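Local atomic coordinates of pullulanase (Bacillus acidopullulyticus, PDB entry 2WAN), a protein that hydrolyses alpha-1,6-glucosidic linkages in pullulan and at the branch points of starch-type polysaccharides, acting as a debranching enzyme of several domains. Residues P196-S202 against T241-S247; A166-L172 against Y210-L216; W865-V870 against L917-Q921. One frame throughout, in Å; residues are numbered along the deposited sequence.

Interaction 1 (P196-S202 against T241-S247)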
loop_
_atom_site.group_PDB
_atom_site.type_symbol
_atom_site.label_atom_id
_atom_site.label_comp_id
_atom_site.label_asym_id
_atom_site.label_seq_id
_atom_site.Cartn_x
_atom_site.Cartn_y
_atom_site.Cartn_z
ATOM N N PRO A 196 19.812 29.549 5.777
ATOM C CA PRO A 196 18.736 29.351 6.747
ATOM C C PRO A 196 18.075 30.636 7.267
ATOM O O PRO A 196 16.967 30.573 7.803
ATOM C CB PRO A 196 19.431 28.607 7.887
ATOM C CG PRO A 196 20.523 27.875 7.226
ATOM C CD PRO A 196 21.024 28.798 6.162
ATOM N N ASN A 197 18.744 31.778 7.103
ATOM C CA ASN A 197 18.186 33.074 7.519
ATOM C C ASN A 197 18.072 34.093 6.382
ATOM O O ASN A 197 18.094 35.305 6.616
ATOM C CB ASN A 197 18.985 33.661 8.695
ATOM C CG ASN A 197 18.198 34.709 9.475
ATOM O OD1 ASN A 197 16.985 34.589 9.652
ATOM N ND2 ASN A 197 18.892 35.739 9.950
ATOM N N LEU A 198 17.941 33.600 5.151
ATOM C CA LEU A 198 17.805 34.472 3.985
ATOM C C LEU A 198 16.975 33.813 2.883
ATOM O O LEU A 198 17.396 32.836 2.269
ATOM C CB LEU A 198 19.184 34.896 3.457
ATOM C CG LEU A 198 19.262 35.758 2.191
ATOM C CD1 LEU A 198 18.669 37.137 2.417
ATOM C CD2 LEU A 198 20.700 35.891 1.694
ATOM N N TYR A 199 15.793 34.368 2.641
ATOM C CA TYR A 199 14.895 33.867 1.607
ATOM C C TYR A 199 14.677 34.936 0.552
ATOM O O TYR A 199 14.410 36.100 0.877
ATOM C CB TYR A 199 13.566 33.421 2.226
ATOM C CG TYR A 199 13.651 32.073 2.897
ATOM C CD1 TYR A 199 13.106 30.934 2.293
ATOM C CD2 TYR A 199 14.285 31.928 4.131
ATOM C CE1 TYR A 199 13.196 29.681 2.916
ATOM C CE2 TYR A 199 14.383 30.689 4.759
ATOM C CZ TYR A 199 13.842 29.570 4.146
ATOM O OH TYR A 199 13.940 28.353 4.785
ATOM N N GLN A 200 14.819 34.546 -0.713
ATOM C CA GLN A 200 14.743 35.495 -1.810
ATOM C C GLN A 200 13.977 34.960 -3.011
ATOM O O GLN A 200 13.868 33.745 -3.213
ATOM C CB GLN A 200 16.149 35.940 -2.238
ATOM C CG GLN A 200 16.931 36.640 -1.142
ATOM C CD GLN A 200 18.210 37.282 -1.635
ATOM O OE1 GLN A 200 18.466 38.460 -1.373
ATOM N NE2 GLN A 200 19.021 36.514 -2.349
ATOM N N LEU A 201 13.434 35.895 -3.787
ATOM C CA LEU A 201 12.861 35.621 -5.092
ATOM C C LEU A 201 13.247 36.754 -6.028
ATOM O O LEU A 201 13.142 37.936 -5.673
ATOM C CB LEU A 201 11.335 35.495 -5.017
ATOM C CG LEU A 201 10.573 35.142 -6.298
ATOM C CD1 LEU A 201 10.570 33.632 -6.545
ATOM C CD2 LEU A 201 9.149 35.663 -6.228
ATOM N N SER A 202 13.722 36.385 -7.215
ATOM C CA SER A 202 13.976 37.348 -8.276
ATOM C C SER A 202 12.987 37.114 -9.409
ATOM O O SER A 202 12.524 35.989 -9.621
ATOM C CB SER A 202 15.407 37.225 -8.800
ATOM O OG SER A 202 16.348 37.432 -7.765
ATOM N N THR A 241 14.919 41.736 -6.986
ATOM C CA THR A 241 15.041 40.720 -5.956
ATOM C C THR A 241 14.257 41.154 -4.722
ATOM O O THR A 241 14.393 42.293 -4.256
ATOM C CB THR A 241 16.520 40.424 -5.615
ATOM O OG1 THR A 241 17.177 39.929 -6.788
ATOM C CG2 THR A 241 16.636 39.376 -4.511
ATOM N N PHE A 242 13.427 40.237 -4.228
ATOM C CA PHE A 242 12.634 40.412 -3.012
ATOM C C PHE A 242 13.213 39.530 -1.922
ATOM O O PHE A 242 13.550 38.374 -2.171
ATOM C CB PHE A 242 11.168 40.055 -3.273
ATOM C CG PHE A 242 10.528 40.898 -4.333
ATOM C CD1 PHE A 242 9.857 42.070 -3.992
ATOM C CD2 PHE A 242 10.610 40.536 -5.681
ATOM C CE1 PHE A 242 9.270 42.867 -4.969
ATOM C CE2 PHE A 242 10.021 41.322 -6.664
ATOM C CZ PHE A 242 9.351 42.493 -6.314
ATOM N N THR A 243 13.327 40.081 -0.716
ATOM C CA THR A 243 14.039 39.427 0.370
ATOM C C THR A 243 13.224 39.359 1.656
ATOM O O THR A 243 12.581 40.332 2.045
ATOM C CB THR A 243 15.380 40.162 0.654
ATOM O OG1 THR A 243 16.197 40.130 -0.517
ATOM C CG2 THR A 243 16.132 39.515 1.794
ATOM N N TYR A 244 13.255 38.200 2.308
ATOM C CA TYR A 244 12.645 38.036 3.619
ATOM C C TYR A 244 13.647 37.462 4.596
ATOM O O TYR A 244 14.278 36.442 4.314
ATOM C CB TYR A 244 11.393 37.152 3.547
ATOM C CG TYR A 244 10.801 36.802 4.892
ATOM C CD1 TYR A 244 10.197 37.780 5.696
ATOM C CD2 TYR A 244 10.834 35.485 5.369
ATOM C CE1 TYR A 244 9.646 37.451 6.941
ATOM C CE2 TYR A 244 10.293 35.150 6.613
ATOM C CZ TYR A 244 9.697 36.134 7.390
ATOM O OH TYR A 244 9.154 35.801 8.609
ATOM N N ILE A 245 13.796 38.121 5.744
ATOM C CA ILE A 245 14.721 37.666 6.788
ATOM C C ILE A 245 13.956 37.100 7.983
ATOM O O ILE A 245 13.318 37.849 8.723
ATOM C CB ILE A 245 15.680 38.801 7.270
ATOM C CG1 ILE A 245 16.277 39.580 6.087
ATOM C CG2 ILE A 245 16.752 38.238 8.212
ATOM C CD1 ILE A 245 17.295 38.821 5.261
ATOM N N PRO A 246 14.010 35.769 8.176
ATOM C CA PRO A 246 13.261 35.122 9.265
ATOM C C PRO A 246 13.565 35.664 10.682
ATOM O O PRO A 246 12.641 35.840 11.473
ATOM C CB PRO A 246 13.664 33.645 9.135
ATOM C CG PRO A 246 13.967 33.484 7.671
ATOM C CD PRO A 246 14.647 34.783 7.286
ATOM N N SER A 247 14.833 35.947 10.988
ATOM C CA SER A 247 15.218 36.415 12.339
ATOM C C SER A 247 14.498 37.698 12.774
ATOM O O SER A 247 14.119 37.839 13.936
ATOM C CB SER A 247 16.736 36.606 12.457
ATOM O OG SER A 247 17.227 37.500 11.473
#

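Interaction 2 (A166-L172 against Y210-L216)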
loop_
_atom_site.group_PDB
_atom_site.type_symbol
_atom_site.label_atom_id
_atom_site.label_comp_id
_atom_site.label_asym_id
_atom_site.label_seq_id
_atom_site.Cartn_x
_atom_site.Cartn_y
_atom_site.Cartn_z
ATOM N N ALA A 166 7.272 31.482 2.716
ATOM C CA ALA A 166 7.148 32.927 2.534
ATOM C C ALA A 166 6.858 33.229 1.074
ATOM O O ALA A 166 7.688 32.987 0.198
ATOM C CB ALA A 166 8.415 33.629 2.987
ATOM N N VAL A 167 5.665 33.758 0.824
ATOM C CA VAL A 167 5.201 34.015 -0.529
ATOM C C VAL A 167 5.067 35.514 -0.756
ATOM O O VAL A 167 4.444 36.218 0.051
ATOM C CB VAL A 167 3.824 33.342 -0.778
ATOM C CG1 VAL A 167 3.245 33.774 -2.131
ATOM C CG2 VAL A 167 3.922 31.804 -0.655
ATOM N N LEU A 168 5.653 35.988 -1.852
ATOM C CA LEU A 168 5.511 37.377 -2.280
ATOM C C LEU A 168 4.090 37.600 -2.793
ATOM O O LEU A 168 3.648 36.961 -3.764
ATOM C CB LEU A 168 6.533 37.717 -3.360
ATOM C CG LEU A 168 6.504 39.115 -3.982
ATOM C CD1 LEU A 168 6.946 40.153 -2.985
ATOM C CD2 LEU A 168 7.405 39.163 -5.196
ATOM N N VAL A 169 3.374 38.497 -2.126
ATOM C CA VAL A 169 1.987 38.783 -2.480
ATOM C C VAL A 169 1.795 40.240 -2.844
ATOM O O VAL A 169 2.467 41.116 -2.293
ATOM C CB VAL A 169 1.009 38.397 -1.342
ATOM C CG1 VAL A 169 1.013 36.911 -1.140
ATOM C CG2 VAL A 169 1.382 39.100 -0.043
ATOM N N GLY A 170 0.862 40.500 -3.758
ATOM C CA GLY A 170 0.539 41.870 -4.157
ATOM C C GLY A 170 -0.041 41.925 -5.549
ATOM O O GLY A 170 -0.486 40.900 -6.080
ATOM N N ASP A 171 -0.032 43.116 -6.142
ATOM C CA ASP A 171 -0.558 43.307 -7.500
ATOM C C ASP A 171 0.520 43.086 -8.578
ATOM O O ASP A 171 0.312 43.369 -9.767
ATOM C CB ASP A 171 -1.250 44.667 -7.646
ATOM C CG ASP A 171 -0.326 45.841 -7.363
ATOM O OD1 ASP A 171 0.893 45.645 -7.220
ATOM O OD2 ASP A 171 -0.830 46.977 -7.284
ATOM N N LEU A 172 1.665 42.573 -8.138
ATOM C CA LEU A 172 2.765 42.210 -9.022
ATOM C C LEU A 172 2.812 40.710 -9.290
ATOM O O LEU A 172 3.716 40.232 -9.983
ATOM C CB LEU A 172 4.105 42.662 -8.430
ATOM C CG LEU A 172 4.393 42.609 -6.923
ATOM C CD1 LEU A 172 4.169 41.240 -6.301
ATOM C CD2 LEU A 172 5.810 43.071 -6.667
ATOM N N TYR A 210 3.712 49.295 -8.187
ATOM C CA TYR A 210 3.204 48.041 -7.617
ATOM C C TYR A 210 3.087 48.124 -6.102
ATOM O O TYR A 210 3.630 49.032 -5.481
ATOM C CB TYR A 210 4.149 46.888 -7.953
ATOM C CG TYR A 210 4.325 46.613 -9.428
ATOM C CD1 TYR A 210 3.464 45.746 -10.102
ATOM C CD2 TYR A 210 5.363 47.207 -10.149
ATOM C CE1 TYR A 210 3.629 45.480 -11.463
ATOM C CE2 TYR A 210 5.537 46.953 -11.508
ATOM C CZ TYR A 210 4.669 46.088 -12.156
ATOM O OH TYR A 210 4.838 45.834 -13.499
ATOM N N GLN A 211 2.376 47.169 -5.514
ATOM C CA GLN A 211 2.365 47.006 -4.065
ATOM C C GLN A 211 2.606 45.558 -3.698
ATOM O O GLN A 211 2.126 44.657 -4.384
ATOM C CB GLN A 211 1.036 47.461 -3.471
ATOM C CG GLN A 211 0.954 48.942 -3.194
ATOM C CD GLN A 211 -0.262 49.284 -2.366
ATOM O OE1 GLN A 211 -0.420 50.408 -1.907
ATOM N NE2 GLN A 211 -1.123 48.302 -2.156
ATOM N N TYR A 212 3.346 45.331 -2.615
ATOM C CA TYR A 212 3.569 43.970 -2.154
ATOM C C TYR A 212 3.751 43.818 -0.642
ATOM O O TYR A 212 3.984 44.798 0.088
ATOM C CB TYR A 212 4.757 43.343 -2.889
ATOM C CG TYR A 212 6.085 43.819 -2.366
ATOM C CD1 TYR A 212 6.735 43.128 -1.343
ATOM C CD2 TYR A 212 6.691 44.970 -2.878
ATOM C CE1 TYR A 212 7.960 43.559 -0.843
ATOM C CE2 TYR A 212 7.917 45.415 -2.381
ATOM C CZ TYR A 212 8.543 44.697 -1.364
ATOM O OH TYR A 212 9.750 45.110 -0.854
ATOM N N LYS A 213 3.628 42.562 -0.206
ATOM C CA LYS A 213 3.959 42.102 1.129
ATOM C C LYS A 213 4.566 40.697 1.011
ATOM O O LYS A 213 4.666 40.131 -0.092
ATOM C CB LYS A 213 2.710 42.019 2.020
ATOM C CG LYS A 213 1.971 43.326 2.246
ATOM C CD LYS A 213 1.061 43.214 3.452
ATOM C CE LYS A 213 1.857 43.449 4.733
ATOM N NZ LYS A 213 1.038 43.326 5.960
ATOM N N ILE A 214 4.964 40.149 2.153
ATOM C CA ILE A 214 5.329 38.742 2.251
ATOM C C ILE A 214 4.324 38.079 3.181
ATOM O O ILE A 214 4.212 38.460 4.359
ATOM C CB ILE A 214 6.781 38.561 2.791
ATOM C CG1 ILE A 214 7.820 39.179 1.837
ATOM C CG2 ILE A 214 7.094 37.094 3.095
ATOM C CD1 ILE A 214 7.984 38.489 0.491
ATOM N N ALA A 215 3.578 37.102 2.655
ATOM C CA ALA A 215 2.614 36.350 3.455
ATOM C C ALA A 215 3.188 34.998 3.823
ATOM O O ALA A 215 3.821 34.343 2.993
ATOM C CB ALA A 215 1.287 36.184 2.703
ATOM N N LEU A 216 2.955 34.587 5.064
ATOM C CA LEU A 216 3.479 33.322 5.577
ATOM C C LEU A 216 2.440 32.208 5.582
ATOM O O LEU A 216 1.242 32.454 5.761
ATOM C CB LEU A 216 4.041 33.502 6.995
ATOM C CG LEU A 216 5.238 34.439 7.217
ATOM C CD1 LEU A 216 5.898 34.121 8.559
ATOM C CD2 LEU A 216 6.252 34.362 6.093
#

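Interaction 3 (W865-V870 against L917-Q921)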
loop_
_atom_site.group_PDB
_atom_site.type_symbol
_atom_site.label_atom_id
_atom_site.label_comp_id
_atom_site.label_asym_id
_atom_site.label_seq_id
_atom_site.Cartn_x
_atom_site.Cartn_y
_atom_site.Cartn_z
ATOM N N TRP A 865 -17.073 -11.596 -31.328
ATOM C CA TRP A 865 -18.335 -10.880 -31.597
ATOM C C TRP A 865 -18.022 -9.471 -32.124
ATOM O O TRP A 865 -17.280 -8.713 -31.496
ATOM C CB TRP A 865 -19.199 -10.790 -30.329
ATOM C CG TRP A 865 -19.832 -12.098 -29.925
ATOM C CD1 TRP A 865 -19.964 -13.233 -30.674
ATOM C CD2 TRP A 865 -20.494 -12.364 -28.669
ATOM N NE1 TRP A 865 -20.635 -14.216 -29.942
ATOM C CE2 TRP A 865 -20.966 -13.700 -28.713
ATOM C CE3 TRP A 865 -20.691 -11.613 -27.502
ATOM C CZ2 TRP A 865 -21.663 -14.294 -27.645
ATOM C CZ3 TRP A 865 -21.373 -12.206 -26.428
ATOM C CH2 TRP A 865 -21.854 -13.528 -26.508
ATOM N N LYS A 866 -18.606 -9.120 -33.278
ATOM C CA LYS A 866 -18.332 -7.827 -33.918
ATOM C C LYS A 866 -18.707 -6.632 -33.026
ATOM O O LYS A 866 -17.886 -5.730 -32.770
ATOM C CB LYS A 866 -19.091 -7.725 -35.260
ATOM C CG LYS A 866 -18.837 -6.405 -35.984
ATOM C CD LYS A 866 -19.520 -6.370 -37.348
ATOM C CE LYS A 866 -19.102 -5.131 -38.127
ATOM N NZ LYS A 866 -19.777 -5.075 -39.469
ATOM N N ASN A 867 -19.967 -6.617 -32.589
ATOM C CA ASN A 867 -20.477 -5.573 -31.730
ATOM C C ASN A 867 -21.120 -6.221 -30.512
ATOM O O ASN A 867 -21.876 -7.204 -30.658
ATOM C CB ASN A 867 -21.542 -4.742 -32.483
ATOM C CG ASN A 867 -20.962 -3.967 -33.651
ATOM O OD1 ASN A 867 -19.858 -3.404 -33.570
ATOM N ND2 ASN A 867 -21.705 -3.933 -34.759
ATOM N N ILE A 868 -20.809 -5.683 -29.334
ATOM C CA ILE A 868 -21.473 -6.091 -28.100
ATOM C C ILE A 868 -22.142 -4.886 -27.470
ATOM O O ILE A 868 -21.528 -3.827 -27.313
ATOM C CB ILE A 868 -20.476 -6.700 -27.086
ATOM C CG1 ILE A 868 -19.654 -7.818 -27.752
ATOM C CG2 ILE A 868 -21.230 -7.202 -25.816
ATOM C CD1 ILE A 868 -18.586 -8.436 -26.863
ATOM N N ILE A 869 -23.417 -5.039 -27.103
ATOM C CA ILE A 869 -24.091 -3.974 -26.353
ATOM C C ILE A 869 -24.372 -4.435 -24.929
ATOM O O ILE A 869 -24.819 -5.552 -24.722
ATOM C CB ILE A 869 -25.409 -3.502 -27.020
ATOM C CG1 ILE A 869 -25.090 -2.669 -28.251
ATOM C CG2 ILE A 869 -26.273 -2.684 -25.999
ATOM C CD1 ILE A 869 -26.333 -2.351 -29.109
ATOM N N VAL A 870 -24.061 -3.578 -23.954
ATOM C CA VAL A 870 -24.397 -3.843 -22.554
ATOM C C VAL A 870 -25.244 -2.662 -22.060
ATOM O O VAL A 870 -24.907 -1.509 -22.327
ATOM C CB VAL A 870 -23.119 -3.924 -21.660
ATOM C CG1 VAL A 870 -23.466 -4.048 -20.162
ATOM C CG2 VAL A 870 -22.220 -5.091 -22.096
ATOM N N LEU A 917 -28.760 -6.011 -19.593
ATOM C CA LEU A 917 -29.036 -6.536 -20.938
ATOM C C LEU A 917 -27.703 -6.697 -21.646
ATOM O O LEU A 917 -26.856 -5.810 -21.558
ATOM C CB LEU A 917 -29.894 -5.532 -21.736
ATOM C CG LEU A 917 -30.123 -5.851 -23.224
ATOM C CD1 LEU A 917 -31.243 -6.882 -23.382
ATOM C CD2 LEU A 917 -30.416 -4.574 -24.022
ATOM N N ILE A 918 -27.507 -7.825 -22.333
ATOM C CA ILE A 918 -26.366 -7.990 -23.227
ATOM C C ILE A 918 -26.839 -8.487 -24.584
ATOM O O ILE A 918 -27.606 -9.448 -24.675
ATOM C CB ILE A 918 -25.309 -8.962 -22.660
ATOM C CG1 ILE A 918 -24.964 -8.551 -21.224
ATOM C CG2 ILE A 918 -24.019 -8.924 -23.573
ATOM C CD1 ILE A 918 -24.032 -9.478 -20.501
ATOM N N LEU A 919 -26.409 -7.791 -25.628
ATOM C CA LEU A 919 -26.708 -8.170 -27.006
ATOM C C LEU A 919 -25.431 -8.275 -27.787
ATOM O O LEU A 919 -24.433 -7.671 -27.414
ATOM C CB LEU A 919 -27.496 -7.067 -27.702
ATOM C CG LEU A 919 -28.708 -6.485 -26.999
ATOM C CD1 LEU A 919 -29.067 -5.187 -27.705
ATOM C CD2 LEU A 919 -29.855 -7.461 -27.042
ATOM N N LYS A 920 -25.476 -9.009 -28.894
ATOM C CA LYS A 920 -24.336 -9.032 -29.815
ATOM C C LYS A 920 -24.786 -9.116 -31.262
ATOM O O LYS A 920 -25.902 -9.549 -31.569
ATOM C CB LYS A 920 -23.335 -10.159 -29.474
ATOM C CG LYS A 920 -23.881 -11.590 -29.611
ATOM C CD LYS A 920 -23.669 -12.088 -31.034
ATOM C CE LYS A 920 -24.072 -13.543 -31.200
ATOM N NZ LYS A 920 -23.765 -13.966 -32.601
ATOM N N GLN A 921 -23.874 -8.734 -32.147
ATOM C CA GLN A 921 -24.101 -8.781 -33.571
ATOM C C GLN A 921 -22.819 -9.323 -34.160
ATOM O O GLN A 921 -22.801 -10.078 -35.129
ATOM C CB GLN A 921 -24.303 -7.335 -34.023
ATOM C CG GLN A 921 -24.835 -7.106 -35.382
ATOM C CD GLN A 921 -25.200 -5.655 -35.554
ATOM O OE1 GLN A 921 -24.328 -4.783 -35.611
ATOM N NE2 GLN A 921 -26.499 -5.380 -35.642
ATOM O OXT GLN A 921 -21.750 -8.984 -33.655
HETATM O O HOH W 1 -20.172 -11.215 -34.738
#

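Interaction 1 (P196-S202 against T241-S247)
N197 and S247 meet through a two-point grip that shows how one amide side chain can fasten the start of a strand to the turn beside it. With CG anti to the backbone N (chi1 -160°), the N197 amide reaches across to the turn after strand 238-245. A lone pair of N197 OD1 accepts the backbone S247 N at 2.9 Å. N197 ND2 donates to S247 OG, also at 2.9 Å, in a fairly straight bond with the acceptor in the amide plane. Because N197 ND2 also gives a hydrogen bond to S265 O, both ends of the amide are engaged and its rotation is set. P246 slides past this group in the reverse sense, its CD 3.3 Å from N197 OD1. The backbone carbonyl of N197, in contrast, is buried without a polar partner, against the methyls of I245.

Beyond the turn runs an antiparallel pairing of strands 198-205 and 238-245, the inner two of a four-stranded sheet in the pullulanase X25 domain. Y199 pairs with Y244 and L201 with F242 as hydrogen-bonded pairs, the F242 N to L201 O bond measuring 2.7 Å. The ring of Y199 crosses P246 at about a right angle, CD2 standing 3.9 Å from CG of the proline. Y199, L201, F242 and Y244 share one face, where L201 and F242 press on L168. T241 lies on the other face, in a non-hydrogen-bonded pair: its OG1 is hydrogen-bonded to S202 OG (2.8 Å), while its methyl leans on the Q200 amide, whose OE1 accepts T243 OG1 at 2.9 Å.

Interaction 2 (A166-L172 against Y210-L216)
D171 OD1 accepts the backbone N of Q211 at 2.7 Å in an almost linear bond (172°), the donor coming to the syn side of the carboxylate but 28° out of its plane. The side chain can do this because its CG stands between the backbone N and the carbonyl carbon, folding the carboxylate back over its own amide. That amide in turn donates to Q211 O at 3.2 Å, so one aspartate brackets both backbone polar groups of a single residue and carries the pairing past the end of strand 166-170. Just before it, the backbone angles of G170 call for glycine, since a side chain here would run into the carbonyl of V169 and into Q211 O, which lies only 3.2 Å from G170 CA.

The regular antiparallel pairing lies on the N-terminal side of G170, with V167 opposite A215 and V169 opposite K213 as hydrogen-bonded pairs. Strand 166-170 is an outer strand of a three-stranded sheet in the X25 domain, with 208-216 in the middle; this sheet packs on the one holding strands 198-205 and 238-245, a sandwich-like arrangement. V169 spreads its two methyls along the partner strand: CG1 reaches A215 CB at 3.9 Å, and CG2 rests 3.4 Å from K213 O. On the face turned to the second sheet, L168 and Y212 meet at a slant, L168 CD1 to Y212 CD1 being 3.4 Å, while the Y212 hydroxyl bonds to D253. A166 CB touches I214 CG2 at 3.7 Å farther along the same face. Next to D171, L172 points toward strand 208-216, and its CB sits 3.6 Å from CD1 of Y210, whose hydroxyl is held by P206 O.

Interaction 3 (W865-V870 against L917-Q921)
This is an antiparallel strand pairing that secures the very C terminus of the chain, joining the start of strand 868-873 to the end of strand 915-920 in the all-beta domain that follows the catalytic barrel. I869 and L919 form its hydrogen-bonded pair; their side chains run alongside each other, and I869 N donates to L919 O at 2.8 Å. On the other face, I868 and I918 bring their CG2 methyls to 4.0 Å, and I918 continues onto M820 and L823 of helix 811-826. A CH-pi contact extends this face: chi1 of 64° sets K920 CG over the six-membered ring of W865, 3.6 Å from its centroid, and the bend at chi2 carries CD and CE toward the NE1 side of the indole, which also stacks with H827. Q921 lies beside N867, whose ND2 donates to Q921 OE1 at 2.9 Å, while Q921 NE2 bonds to S885 O and D887 O. The terminal carboxylate completes the pairing, its OXT accepting N867 N at 3.1 Å. A backbone N-H thus serves OXT and a water held by K866 N serves O, an arrangement that would be expected to stabilise the negative charge of the carboxylate.

In the fold
Followed from the N terminus, the chain first lays down 166-172, then 196-202, then 210-216 and finally 241-247, so interactions 1 and 2 cross: each closes a loop that contains one segment of the other. The short connection from strand 198-205 to strand 208-216 carries the chain from one sheet to the other, and the sheets meet directly, F242 and Y244 of interaction 1 resting on L168, L172, A166 and L216 of interaction 2. Both belong to the X25 domain. Interaction 3 opens much later, beyond the catalytic barrel, and its loop ends with the last residue of the chain. Its nearest atoms lie about 49 Å from interaction 2 and about 52 Å from interaction 1.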